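Similar to hydroxylamine oxidoreductase (Kuenenia stuttgartiensis, PDB 6H5L) probably acts as a reductase related to hydroxylamine oxidoreductase, passing electrons through many heme c groups within a large multi-subunit complex. Local coordinates at residues F45-Q48 with M49-Y53; G191-Y194 with G195-G198; G39-T42 with K43-K46; D30-G33 with L34-S38. All coordinates share one frame; numbering follows the deposited sequence.

Contact 1 of 4, residues F45-Q48 with M49-Y53. With HEC (heme c), chain C.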
loop_
_atom_site.group_PDB
_atom_site.type_symbol
_atom_site.label_atom_id
_atom_site.label_comp_id
_atom_site.label_asym_id
_atom_site.label_seq_id
_atom_site.Cartn_x
_atom_site.Cartn_y
_atom_site.Cartn_z
ATOM N N PHE A 45 -47.225 5.387 46.452
ATOM C CA PHE A 45 -46.023 6.168 46.205
ATOM C C PHE A 45 -46.176 6.894 44.876
ATOM O O PHE A 45 -47.155 6.704 44.149
ATOM C CB PHE A 45 -44.770 5.284 46.217
ATOM C CG PHE A 45 -44.678 4.337 45.050
ATOM C CD1 PHE A 45 -45.336 3.118 45.074
ATOM C CD2 PHE A 45 -43.921 4.663 43.936
ATOM C CE1 PHE A 45 -45.247 2.246 44.004
ATOM C CE2 PHE A 45 -43.830 3.797 42.864
ATOM C CZ PHE A 45 -44.493 2.587 42.897
ATOM N N LYS A 46 -45.193 7.735 44.565
ATOM C CA LYS A 46 -45.116 8.426 43.288
ATOM C C LYS A 46 -43.819 8.043 42.591
ATOM O O LYS A 46 -42.820 7.717 43.237
ATOM C CB LYS A 46 -45.190 9.950 43.461
ATOM C CG LYS A 46 -46.513 10.438 44.026
ATOM C CD LYS A 46 -46.660 11.941 43.876
ATOM C CE LYS A 46 -48.021 12.409 44.367
ATOM N NZ LYS A 46 -48.276 13.835 44.019
ATOM N N ALA A 47 -43.848 8.074 41.263
ATOM C CA ALA A 47 -42.695 7.655 40.482
ATOM C C ALA A 47 -41.564 8.670 40.585
ATOM O O ALA A 47 -41.789 9.872 40.752
ATOM C CB ALA A 47 -43.086 7.464 39.019
ATOM N N GLN A 48 -40.334 8.172 40.489
ATOM C CA GLN A 48 -39.183 9.055 40.395
ATOM C C GLN A 48 -39.193 9.772 39.048
ATOM O O GLN A 48 -39.806 9.313 38.079
ATOM C CB GLN A 48 -37.884 8.269 40.582
ATOM C CG GLN A 48 -37.768 7.593 41.939
ATOM C CD GLN A 48 -36.514 6.749 42.073
ATOM O OE1 GLN A 48 -35.395 7.254 41.967
ATOM N NE2 GLN A 48 -36.695 5.454 42.307
ATOM N N MET A 49 -38.508 10.917 39.000
ATOM C CA MET A 49 -38.544 11.768 37.813
ATOM C C MET A 49 -38.111 11.011 36.561
ATOM O O MET A 49 -38.757 11.102 35.511
ATOM C CB MET A 49 -37.659 12.996 38.026
ATOM C CG MET A 49 -38.185 13.984 39.051
ATOM S SD MET A 49 -36.964 15.248 39.450
ATOM C CE MET A 49 -35.756 14.281 40.352
ATOM N N LEU A 50 -37.023 10.245 36.659
ATOM C CA LEU A 50 -36.460 9.576 35.493
ATOM C C LEU A 50 -37.316 8.423 34.986
ATOM O O LEU A 50 -36.981 7.839 33.949
ATOM C CB LEU A 50 -35.057 9.071 35.815
ATOM C CG LEU A 50 -33.995 10.152 36.010
ATOM C CD1 LEU A 50 -32.888 9.641 36.909
ATOM C CD2 LEU A 50 -33.437 10.592 34.665
ATOM N N ASP A 51 -38.402 8.078 35.681
ATOM C CA ASP A 51 -39.303 7.049 35.179
ATOM C C ASP A 51 -39.999 7.474 33.893
ATOM O O ASP A 51 -40.534 6.616 33.182
ATOM C CB ASP A 51 -40.331 6.682 36.248
ATOM C CG ASP A 51 -39.704 5.976 37.436
ATOM O OD1 ASP A 51 -38.500 5.645 37.365
ATOM O OD2 ASP A 51 -40.408 5.751 38.441
ATOM N N MET A 52 -40.017 8.777 33.589
ATOM C CA MET A 52 -40.409 9.221 32.256
ATOM C C MET A 52 -39.608 8.496 31.186
ATOM O O MET A 52 -40.153 8.100 30.147
ATOM C CB MET A 52 -40.207 10.731 32.110
ATOM C CG MET A 52 -41.146 11.613 32.904
ATOM S SD MET A 52 -40.837 13.340 32.481
ATOM C CE MET A 52 -42.058 14.174 33.485
ATOM N N TYR A 53 -38.309 8.318 31.426
ATOM C CA TYR A 53 -37.417 7.682 30.470
ATOM C C TYR A 53 -37.230 6.192 30.717
ATOM O O TYR A 53 -37.052 5.441 29.756
ATOM C CB TYR A 53 -36.049 8.377 30.489
ATOM C CG TYR A 53 -36.112 9.859 30.172
ATOM C CD1 TYR A 53 -36.108 10.310 28.856
ATOM C CD2 TYR A 53 -36.173 10.807 31.188
ATOM C CE1 TYR A 53 -36.167 11.663 28.563
ATOM C CE2 TYR A 53 -36.231 12.159 30.903
ATOM C CZ TYR A 53 -36.228 12.582 29.590
ATOM O OH TYR A 53 -36.286 13.929 29.309
HETATM FE FE HEC C . -36.117 18.435 19.514
HETATM C CHA HEC C . -35.932 17.922 22.888
HETATM C CHB HEC C . -36.934 15.129 19.052
HETATM C CHC HEC C . -36.835 19.079 16.245
HETATM C CHD HEC C . -34.448 21.403 19.769
HETATM N NA HEC C . -36.413 16.827 20.743
HETATM C C1A HEC C . -36.225 16.820 22.113
HETATM C C2A HEC C . -36.397 15.458 22.585
HETATM C C3A HEC C . -36.670 14.687 21.525
HETATM C C4A HEC C . -36.686 15.531 20.346
HETATM C CMA HEC C . -36.926 13.165 21.539
HETATM C CAA HEC C . -36.272 14.996 24.056
HETATM C CBA HEC C . -37.638 14.829 24.714
HETATM C CGA HEC C . -37.429 14.529 26.177
HETATM O O1A HEC C . -36.270 14.650 26.652
HETATM O O2A HEC C . -38.415 14.170 26.870
HETATM N NB HEC C . -36.702 17.292 17.920
HETATM C C1B HEC C . -37.121 15.977 17.983
HETATM C C2B HEC C . -37.795 15.660 16.739
HETATM C C3B HEC C . -37.759 16.750 15.961
HETATM C C4B HEC C . -37.076 17.799 16.691
HETATM C CMB HEC C . -38.407 14.283 16.392
HETATM C CAB HEC C . -38.343 16.907 14.539
HETATM C CBB HEC C . -39.887 16.855 14.557
HETATM N NC HEC C . -35.651 19.939 18.218
HETATM C C1C HEC C . -36.176 20.064 16.948
HETATM C C2C HEC C . -36.022 21.442 16.529
HETATM C C3C HEC C . -35.259 22.062 17.450
HETATM C C4C HEC C . -35.075 21.144 18.565
HETATM C CMC HEC C . -36.353 21.929 15.096
HETATM C CAC HEC C . -34.745 23.525 17.411
HETATM C CBC HEC C . -35.902 24.545 17.311
HETATM N ND HEC C . -35.290 19.495 21.100
HETATM C C1D HEC C . -34.687 20.743 20.962
HETATM C C2D HEC C . -34.353 21.234 22.282
HETATM C C3D HEC C . -34.818 20.147 23.262
HETATM C C4D HEC C . -35.387 19.105 22.434
HETATM C CMD HEC C . -33.673 22.572 22.634
HETATM C CAD HEC C . -34.704 20.165 24.803
HETATM C CBD HEC C . -36.094 20.390 25.389
HETATM C CGD HEC C . -36.060 20.397 26.895
HETATM O O1D HEC C . -37.150 20.525 27.510
HETATM O O2D HEC C . -34.954 20.277 27.479
#

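Contact 2 of 4, residues G191-Y194 with G195-G198. With HEC (heme c), chain F.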
loop_
_atom_site.group_PDB
_atom_site.type_symbol
_atom_site.label_atom_id
_atom_site.label_comp_id
_atom_site.label_asym_id
_atom_site.label_seq_id
_atom_site.Cartn_x
_atom_site.Cartn_y
_atom_site.Cartn_z
ATOM N N GLY A 191 -39.634 8.536 52.919
ATOM C CA GLY A 191 -38.778 9.566 52.374
ATOM C C GLY A 191 -37.523 9.082 51.685
ATOM O O GLY A 191 -36.624 9.894 51.438
ATOM N N TYR A 192 -37.430 7.792 51.360
ATOM C CA TYR A 192 -36.265 7.232 50.684
ATOM C C TYR A 192 -36.607 6.746 49.279
ATOM O O TYR A 192 -36.038 5.761 48.804
ATOM C CB TYR A 192 -35.657 6.091 51.499
ATOM C CG TYR A 192 -35.522 6.381 52.976
ATOM C CD1 TYR A 192 -34.654 7.363 53.436
ATOM C CD2 TYR A 192 -36.253 5.662 53.911
ATOM C CE1 TYR A 192 -34.528 7.628 54.788
ATOM C CE2 TYR A 192 -36.133 5.918 55.263
ATOM C CZ TYR A 192 -35.269 6.902 55.695
ATOM O OH TYR A 192 -35.147 7.159 57.041
ATOM N N LEU A 193 -37.541 7.423 48.608
ATOM C CA LEU A 193 -37.914 7.028 47.253
ATOM C C LEU A 193 -36.721 7.106 46.309
ATOM O O LEU A 193 -36.463 6.176 45.538
ATOM C CB LEU A 193 -39.054 7.910 46.743
ATOM C CG LEU A 193 -39.370 7.773 45.251
ATOM C CD1 LEU A 193 -40.007 6.424 44.944
ATOM C CD2 LEU A 193 -40.252 8.918 44.770
ATOM N N TYR A 194 -35.982 8.213 46.356
ATOM C CA TYR A 194 -34.852 8.403 45.457
ATOM C C TYR A 194 -33.594 7.682 45.915
ATOM O O TYR A 194 -32.596 7.692 45.185
ATOM C CB TYR A 194 -34.574 9.895 45.278
ATOM C CG TYR A 194 -35.570 10.558 44.357
ATOM C CD1 TYR A 194 -35.357 10.589 42.985
ATOM C CD2 TYR A 194 -36.731 11.134 44.855
ATOM C CE1 TYR A 194 -36.269 11.185 42.134
ATOM C CE2 TYR A 194 -37.647 11.733 44.013
ATOM C CZ TYR A 194 -37.411 11.755 42.655
ATOM O OH TYR A 194 -38.325 12.351 41.818
ATOM N N GLY A 195 -33.607 7.063 47.097
ATOM C CA GLY A 195 -32.554 6.125 47.435
ATOM C C GLY A 195 -32.559 4.895 46.554
ATOM O O GLY A 195 -31.540 4.203 46.456
ATOM N N GLN A 196 -33.686 4.617 45.898
ATOM C CA GLN A 196 -33.811 3.538 44.928
ATOM C C GLN A 196 -33.531 4.010 43.505
ATOM O O GLN A 196 -34.099 3.468 42.548
ATOM C CB GLN A 196 -35.202 2.915 45.038
ATOM C CG GLN A 196 -35.552 2.505 46.463
ATOM C CD GLN A 196 -36.989 2.057 46.617
ATOM O OE1 GLN A 196 -37.262 1.008 47.201
ATOM N NE2 GLN A 196 -37.918 2.853 46.103
ATOM N N HIS A 197 -32.674 5.028 43.359
ATOM C CA HIS A 197 -32.344 5.580 42.046
ATOM C C HIS A 197 -31.794 4.508 41.115
ATOM O O HIS A 197 -32.217 4.395 39.959
ATOM C CB HIS A 197 -31.335 6.720 42.215
ATOM C CG HIS A 197 -30.720 7.191 40.934
ATOM N ND1 HIS A 197 -31.237 8.238 40.201
ATOM C CD2 HIS A 197 -29.619 6.771 40.265
ATOM C CE1 HIS A 197 -30.487 8.437 39.133
ATOM N NE2 HIS A 197 -29.499 7.561 39.146
ATOM N N GLY A 198 -30.835 3.716 41.600
ATOM C CA GLY A 198 -30.272 2.658 40.785
ATOM C C GLY A 198 -31.250 1.552 40.454
ATOM O O GLY A 198 -31.070 0.860 39.448
HETATM FE FE HEC F . -33.307 -6.071 40.972
HETATM C CHA HEC F . -33.486 -9.445 40.707
HETATM C CHB HEC F . -36.104 -5.910 42.765
HETATM C CHC HEC F . -32.378 -2.898 42.154
HETATM C CHD HEC F . -30.824 -5.879 38.678
HETATM N NA HEC F . -34.575 -7.437 41.602
HETATM C C1A HEC F . -34.477 -8.804 41.427
HETATM C C2A HEC F . -35.591 -9.410 42.139
HETATM C C3A HEC F . -36.309 -8.431 42.700
HETATM C C4A HEC F . -35.686 -7.165 42.375
HETATM C CMA HEC F . -37.585 -8.616 43.549
HETATM C CAA HEC F . -35.922 -10.917 42.242
HETATM C CBA HEC F . -36.162 -11.503 40.856
HETATM C CGA HEC F . -37.622 -11.383 40.510
HETATM O O1A HEC F . -37.917 -10.838 39.419
HETATM O O2A HEC F . -38.484 -11.814 41.321
HETATM N NB HEC F . -34.129 -4.606 42.190
HETATM C C1B HEC F . -35.253 -4.841 42.946
HETATM C C2B HEC F . -35.364 -3.800 43.947
HETATM C C3B HEC F . -34.318 -2.951 43.778
HETATM C C4B HEC F . -33.532 -3.458 42.666
HETATM C CMB HEC F . -36.534 -3.789 44.960
HETATM C CAB HEC F . -33.889 -1.655 44.527
HETATM C CBB HEC F . -34.977 -0.916 45.340
HETATM N NC HEC F . -31.887 -4.616 40.481
HETATM C C1C HEC F . -31.618 -3.428 41.134
HETATM C C2C HEC F . -30.353 -2.910 40.637
HETATM C C3C HEC F . -29.982 -3.679 39.598
HETATM C C4C HEC F . -30.903 -4.799 39.530
HETATM C CMC HEC F . -29.774 -1.525 41.011
HETATM C CAC HEC F . -28.743 -3.501 38.683
HETATM C CBC HEC F . -27.430 -3.585 39.489
HETATM N ND HEC F . -32.295 -7.465 39.864
HETATM C C1D HEC F . -31.306 -7.144 38.941
HETATM C C2D HEC F . -30.860 -8.362 38.301
HETATM C C3D HEC F . -31.696 -9.488 38.935
HETATM C C4D HEC F . -32.556 -8.830 39.894
HETATM C CMD HEC F . -29.774 -8.470 37.208
HETATM C CAD HEC F . -31.651 -11.005 38.642
HETATM C CBD HEC F . -30.225 -11.539 38.740
HETATM C CGD HEC F . -30.236 -13.013 38.439
HETATM O O1D HEC F . -31.350 -13.591 38.382
HETATM O O2D HEC F . -29.141 -13.605 38.262
HETATM O O HOH W 1 -31.855 -6.645 42.391
#

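Contact 3 of 4, residues G39-T42 with K43-K46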
loop_
_atom_site.group_PDB
_atom_site.type_symbol
_atom_site.label_atom_id
_atom_site.label_comp_id
_atom_site.label_asym_id
_atom_site.label_seq_id
_atom_site.Cartn_x
_atom_site.Cartn_y
_atom_site.Cartn_z
ATOM N N GLY A 39 -47.847 -0.700 39.587
ATOM C CA GLY A 39 -48.069 -1.968 40.234
ATOM C C GLY A 39 -49.244 -1.932 41.189
ATOM O O GLY A 39 -49.970 -0.937 41.279
ATOM N N PRO A 40 -49.454 -3.024 41.926
ATOM C CA PRO A 40 -50.581 -3.066 42.875
ATOM C C PRO A 40 -50.541 -1.974 43.932
ATOM O O PRO A 40 -51.597 -1.615 44.472
ATOM C CB PRO A 40 -50.454 -4.464 43.499
ATOM C CG PRO A 40 -49.028 -4.860 43.277
ATOM C CD PRO A 40 -48.655 -4.260 41.957
ATOM N N PHE A 41 -49.365 -1.429 44.241
ATOM C CA PHE A 41 -49.227 -0.355 45.215
ATOM C C PHE A 41 -48.988 0.993 44.546
ATOM O O PHE A 41 -48.262 1.833 45.086
ATOM C CB PHE A 41 -48.100 -0.676 46.196
ATOM C CG PHE A 41 -48.164 -2.071 46.751
ATOM C CD1 PHE A 41 -49.244 -2.475 47.520
ATOM C CD2 PHE A 41 -47.150 -2.978 46.499
ATOM C CE1 PHE A 41 -49.308 -3.758 48.027
ATOM C CE2 PHE A 41 -47.210 -4.261 47.003
ATOM C CZ PHE A 41 -48.290 -4.652 47.767
ATOM N N THR A 42 -49.587 1.209 43.370
ATOM C CA THR A 42 -49.373 2.453 42.634
ATOM C C THR A 42 -49.880 3.668 43.402
ATOM O O THR A 42 -49.355 4.774 43.230
ATOM C CB THR A 42 -50.048 2.371 41.264
ATOM O OG1 THR A 42 -49.964 3.642 40.607
ATOM C CG2 THR A 42 -51.513 1.972 41.407
ATOM N N LYS A 43 -50.886 3.485 44.251
ATOM C CA LYS A 43 -51.467 4.580 45.016
ATOM C C LYS A 43 -50.704 4.890 46.299
ATOM O O LYS A 43 -51.082 5.826 47.015
ATOM C CB LYS A 43 -52.922 4.250 45.354
ATOM C CG LYS A 43 -53.822 4.053 44.140
ATOM C CD LYS A 43 -53.980 5.346 43.352
ATOM C CE LYS A 43 -54.989 5.191 42.226
ATOM N NZ LYS A 43 -55.238 6.474 41.515
ATOM N N TYR A 44 -49.661 4.129 46.615
ATOM C CA TYR A 44 -48.924 4.310 47.857
ATOM C C TYR A 44 -47.636 5.102 47.685
ATOM O O TYR A 44 -47.010 5.457 48.689
ATOM C CB TYR A 44 -48.607 2.945 48.483
ATOM C CG TYR A 44 -49.829 2.210 48.986
ATOM C CD1 TYR A 44 -50.674 1.546 48.107
ATOM C CD2 TYR A 44 -50.138 2.182 50.340
ATOM C CE1 TYR A 44 -51.792 0.875 48.561
ATOM C CE2 TYR A 44 -51.254 1.511 50.805
ATOM C CZ TYR A 44 -52.077 0.860 49.911
ATOM O OH TYR A 44 -53.191 0.190 50.363
ATOM N N PHE A 45 -47.225 5.387 46.452
ATOM C CA PHE A 45 -46.023 6.168 46.205
ATOM C C PHE A 45 -46.176 6.894 44.876
ATOM O O PHE A 45 -47.155 6.704 44.149
ATOM C CB PHE A 45 -44.770 5.284 46.217
ATOM C CG PHE A 45 -44.678 4.337 45.050
ATOM C CD1 PHE A 45 -45.336 3.118 45.074
ATOM C CD2 PHE A 45 -43.921 4.663 43.936
ATOM C CE1 PHE A 45 -45.247 2.246 44.004
ATOM C CE2 PHE A 45 -43.830 3.797 42.864
ATOM C CZ PHE A 45 -44.493 2.587 42.897
ATOM N N LYS A 46 -45.193 7.735 44.565
ATOM C CA LYS A 46 -45.116 8.426 43.288
ATOM C C LYS A 46 -43.819 8.043 42.591
ATOM O O LYS A 46 -42.820 7.717 43.237
ATOM C CB LYS A 46 -45.190 9.950 43.461
ATOM C CG LYS A 46 -46.513 10.438 44.026
ATOM C CD LYS A 46 -46.660 11.941 43.876
ATOM C CE LYS A 46 -48.021 12.409 44.367
ATOM N NZ LYS A 46 -48.276 13.835 44.019
HETATM O O HOH W 2 -52.614 0.885 44.910
#

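Contact 4 of 4, residues D30-G33 with L34-S38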
loop_
_atom_site.group_PDB
_atom_site.type_symbol
_atom_site.label_atom_id
_atom_site.label_comp_id
_atom_site.label_asym_id
_atom_site.label_seq_id
_atom_site.Cartn_x
_atom_site.Cartn_y
_atom_site.Cartn_z
ATOM N N ASP A 30 -51.039 1.771 31.474
ATOM C CA ASP A 30 -51.833 2.990 31.358
ATOM C C ASP A 30 -51.040 4.195 31.849
ATOM O O ASP A 30 -50.434 4.163 32.925
ATOM C CB ASP A 30 -53.137 2.852 32.142
ATOM C CG ASP A 30 -54.116 1.906 31.476
ATOM O OD1 ASP A 30 -53.814 1.417 30.365
ATOM O OD2 ASP A 30 -55.188 1.653 32.065
ATOM N N ASN A 31 -51.040 5.260 31.051
ATOM C CA ASN A 31 -50.155 6.394 31.298
ATOM C C ASN A 31 -50.728 7.270 32.401
ATOM O O ASN A 31 -51.618 8.090 32.168
ATOM C CB ASN A 31 -49.936 7.204 30.027
ATOM C CG ASN A 31 -48.989 8.376 30.241
ATOM O OD1 ASN A 31 -49.423 9.500 30.495
ATOM N ND2 ASN A 31 -47.689 8.114 30.146
ATOM N N VAL A 32 -50.214 7.087 33.613
ATOM C CA VAL A 32 -50.265 8.131 34.625
ATOM C C VAL A 32 -49.104 9.063 34.309
ATOM O O VAL A 32 -48.265 8.752 33.457
ATOM C CB VAL A 32 -50.171 7.564 36.053
ATOM C CG1 VAL A 32 -51.263 6.532 36.284
ATOM C CG2 VAL A 32 -48.798 6.961 36.295
ATOM N N GLY A 33 -49.054 10.218 34.955
ATOM C CA GLY A 33 -47.894 11.068 34.779
ATOM C C GLY A 33 -46.786 10.648 35.721
ATOM O O GLY A 33 -46.522 9.453 35.884
ATOM N N LEU A 34 -46.116 11.621 36.331
ATOM C CA LEU A 34 -45.368 11.385 37.556
ATOM C C LEU A 34 -46.264 11.491 38.780
ATOM O O LEU A 34 -45.765 11.489 39.910
ATOM C CB LEU A 34 -44.200 12.368 37.668
ATOM C CG LEU A 34 -43.034 12.167 36.701
ATOM C CD1 LEU A 34 -41.977 13.233 36.927
ATOM C CD2 LEU A 34 -42.441 10.777 36.867
ATOM N N SER A 35 -47.578 11.587 38.567
ATOM C CA SER A 35 -48.565 11.789 39.617
ATOM C C SER A 35 -48.856 10.531 40.420
ATOM O O SER A 35 -49.583 10.608 41.415
ATOM C CB SER A 35 -49.870 12.309 39.005
ATOM O OG SER A 35 -50.364 11.411 38.024
ATOM N N GLU A 36 -48.310 9.386 40.024
ATOM C CA GLU A 36 -48.686 8.118 40.629
ATOM C C GLU A 36 -47.525 7.148 40.472
ATOM O O GLU A 36 -46.530 7.444 39.805
ATOM C CB GLU A 36 -49.967 7.574 39.988
ATOM C CG GLU A 36 -50.795 6.671 40.877
ATOM C CD GLU A 36 -52.037 6.155 40.175
ATOM O OE1 GLU A 36 -52.687 6.942 39.454
ATOM O OE2 GLU A 36 -52.356 4.959 40.334
ATOM N N GLY A 37 -47.660 5.987 41.095
ATOM C CA GLY A 37 -46.656 4.938 41.027
ATOM C C GLY A 37 -46.970 3.918 39.953
ATOM O O GLY A 37 -47.424 4.261 38.856
ATOM N N SER A 38 -46.732 2.649 40.276
ATOM C CA SER A 38 -47.017 1.551 39.363
ATOM C C SER A 38 -47.149 0.269 40.171
ATOM O O SER A 38 -46.633 0.159 41.286
ATOM C CB SER A 38 -45.929 1.401 38.294
ATOM O OG SER A 38 -44.686 1.058 38.881
#

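Contact 1 of 4, residues F45-Q48 with M49-Y53
Ala47 meets Asp51 four residues further on, where the chain leaves an extended path and turns into helix 51-54. The methyl CB of Ala47 lies 3.2 Å from Asp51 OD2 and 4.0 Å from Asp51 CB, so it packs against the flank of the aspartate. Gln48 comes next and opens a type I beta turn that ends at Asp51. The evidence for the turn is the bond from Asp51 N to Gln48 O, 3.0 Å long with an N-H...O angle of 156°; the donor sits above the carbonyl plane. The carboxylate of Asp51 also folds back over the start of the turn. With CG anti to the carbonyl carbon (chi1 -68°), OD2 reaches Gln48 N at 3.2 Å, a weak bond bent to 124°. Gln48 is thus held at both its N-H and its C=O by the same residue. With an alanine in place of this aspartate, Gln48 N would probably be left without its carboxylate partner, and the methyl of Ala47 would lose its contact with the carboxylate. The amide of Gln48 leads away from the turn, and its NE2 bonds to Tyr184 OH. One helical turn past Leu50, Tyr53 OH donates to the heme propionate oxygen O1A at 2.8 Å; O1A lies at the edge of the ring, in its plane. Phe358 of the second subunit meets the Tyr53 ring edge-to-face. Within the fold the turn touches helix 56-59, whose His59 meets Ala47 and Asp51, and helix 174-180, whose Trp175 packs on Asp51.

Contact 2 of 4, residues G191-Y194 with G195-G198
Gln196 has CG anti to its carbonyl carbon (chi1 -52°) and a chain extended beyond it, which runs CB and CG past the carbonyl oxygen of Leu193 toward a heme edge. His197 turns the other way, with CG anti to the backbone N (chi1 169°), and its ring leads off to meet Tyr362 of the second subunit. The setting is a short 3-10 turn that runs straight into helix 197-202 of this multiheme cytochrome, with Gln196 at the N-cap position. Three successive i to i+3 backbone bonds define the turn, each 3.2 Å long. Gln196 N to Leu193 O is the straightest of the three, at 154°, though its donor sits above the carbonyl plane; Gly195 N to Tyr192 O and His197 N to Tyr194 O are weak. Side-chain carbons cover the same carbonyl oxygens: Gln196 CB stands 3.5 Å from Leu193 O, and His197 CB 3.4 Å from Tyr194 O. Gln196 also lines the heme pocket, where CG lies 3.6 Å from CBB, the methyl of a thioether arm, and OE1 is close to the same carbon. If an alanine replaced Gln196, this methyl would probably lose its contacts with CG and OE1, leaving a gap beside it. Tyr184 and Ala187 of helix 182-189 also touch Gln196, as does Trp484 of the second subunit. The heme iron carries a water at 2.1 Å, consistent with a coordination site open to a small ligand. One residue past His197, Gly198 O approaches the heme methyl CMC to 3.1 Å.

Contact 3 of 4, residues G39-T42 with K43-K46
Tyr44 folds back against Phe41. Starting at the root of its side chain, CB lies 3.6 Å from Phe41 O. With CG anti to the carbonyl carbon (chi1 -68°), the ring swings alongside the earlier residue, and CD1 comes 3.8 Å from Phe41 CA and 3.9 Å from Phe41 CB. CD1 also stands at the edge of the Phe41 ring, near its plane. At the tip, OH is hydrogen-bonded to Glu412. The backbone explains the approach: Tyr44 N donates to Phe41 O at 3.1 Å and 162°, overlapping a type I beta turn from Gly39 to Thr42. Phe41 O is covered from another quarter by the Phe45 ring, whose CD1 lies 3.2 Å from it in an oblique approach. A water joins the two segments, donating to Pro40 O at 2.7 Å and accepting more loosely from Lys43 N. Thr42 and Lys43 run side by side, with Thr42 CG2 4.1 Å from Lys43 CG. These turns belong to the long loop between helices 22-28 and 51-54. Their aromatic side rests on helix 182-189, where Pro182 meets Phe41 and Ala185 meets both Tyr44 and Phe45, and on helix 406-412 through Glu412 and Lys411.

Contact 4 of 4, residues D30-G33 with L34-S38
Val32 and Glu36 meet across a chain reversal in the irregular loop that joins helix 22-28 to helix 51-54. Their CA atoms are 6.2 Å apart, yet the two segments share no hydrogen bond, so the reversal rests on packing here and on bonds to the surrounding protein. Gly33 and Val32 have more surface buried by the contact than the other residues; Gly33 sits at the bend, and at its backbone angles (phi -84°, psi -138°) a CB would run into Leu34 N. The Gly33-Leu34 peptide is held from outside at both polar atoms: Gly33 O accepts from His59 ND1, and Leu34 N donates to Glu61. Leu34 turns its side chain away from the earlier segment, with CB nearest, 3.7 Å from Gly33 C. Ser35 OG lies 3.5 Å from Gly33 N. The side chains of Val32 and Glu36 cross at about a right angle. Glu36 CG is anti to the backbone N (chi1 -153°), and the extended chain passes the valine with CB 3.9 Å from Val32 CB. OE2 is hydrogen-bonded to Thr42 OG1, and OE1, which has a long, weak ion pair with Lys43, lies 3.5 Å from Val32 CG1. The second valine methyl, CG2, sits 4.0 Å from Gly37 O.

In the fold
Along the chain the order is contact 4, contact 3, contact 1 and, much later, contact 2. The first three lie in the loop between helices 22-28 and 51-54, contact 1 running into the latter, with centres about 8 to 12 Å apart; contacts 3 and 1 share Phe45 and Lys46. Contact 4 is stitched to its loop partners by Ala47 N with Glu36 O (3.1 Å) and Thr42 O with Gly37 N (3.0 Å). Contact 2, at the start of helix 197-202, lies about 11 Å from contact 1 between centres and meets it through Met49 N and Tyr194 OH. Contacts 1 and 2 touch the second subunit and different hemes, so these two lie where heme pockets meet the subunit interface, while contacts 3 and 4 touch no other protein chain.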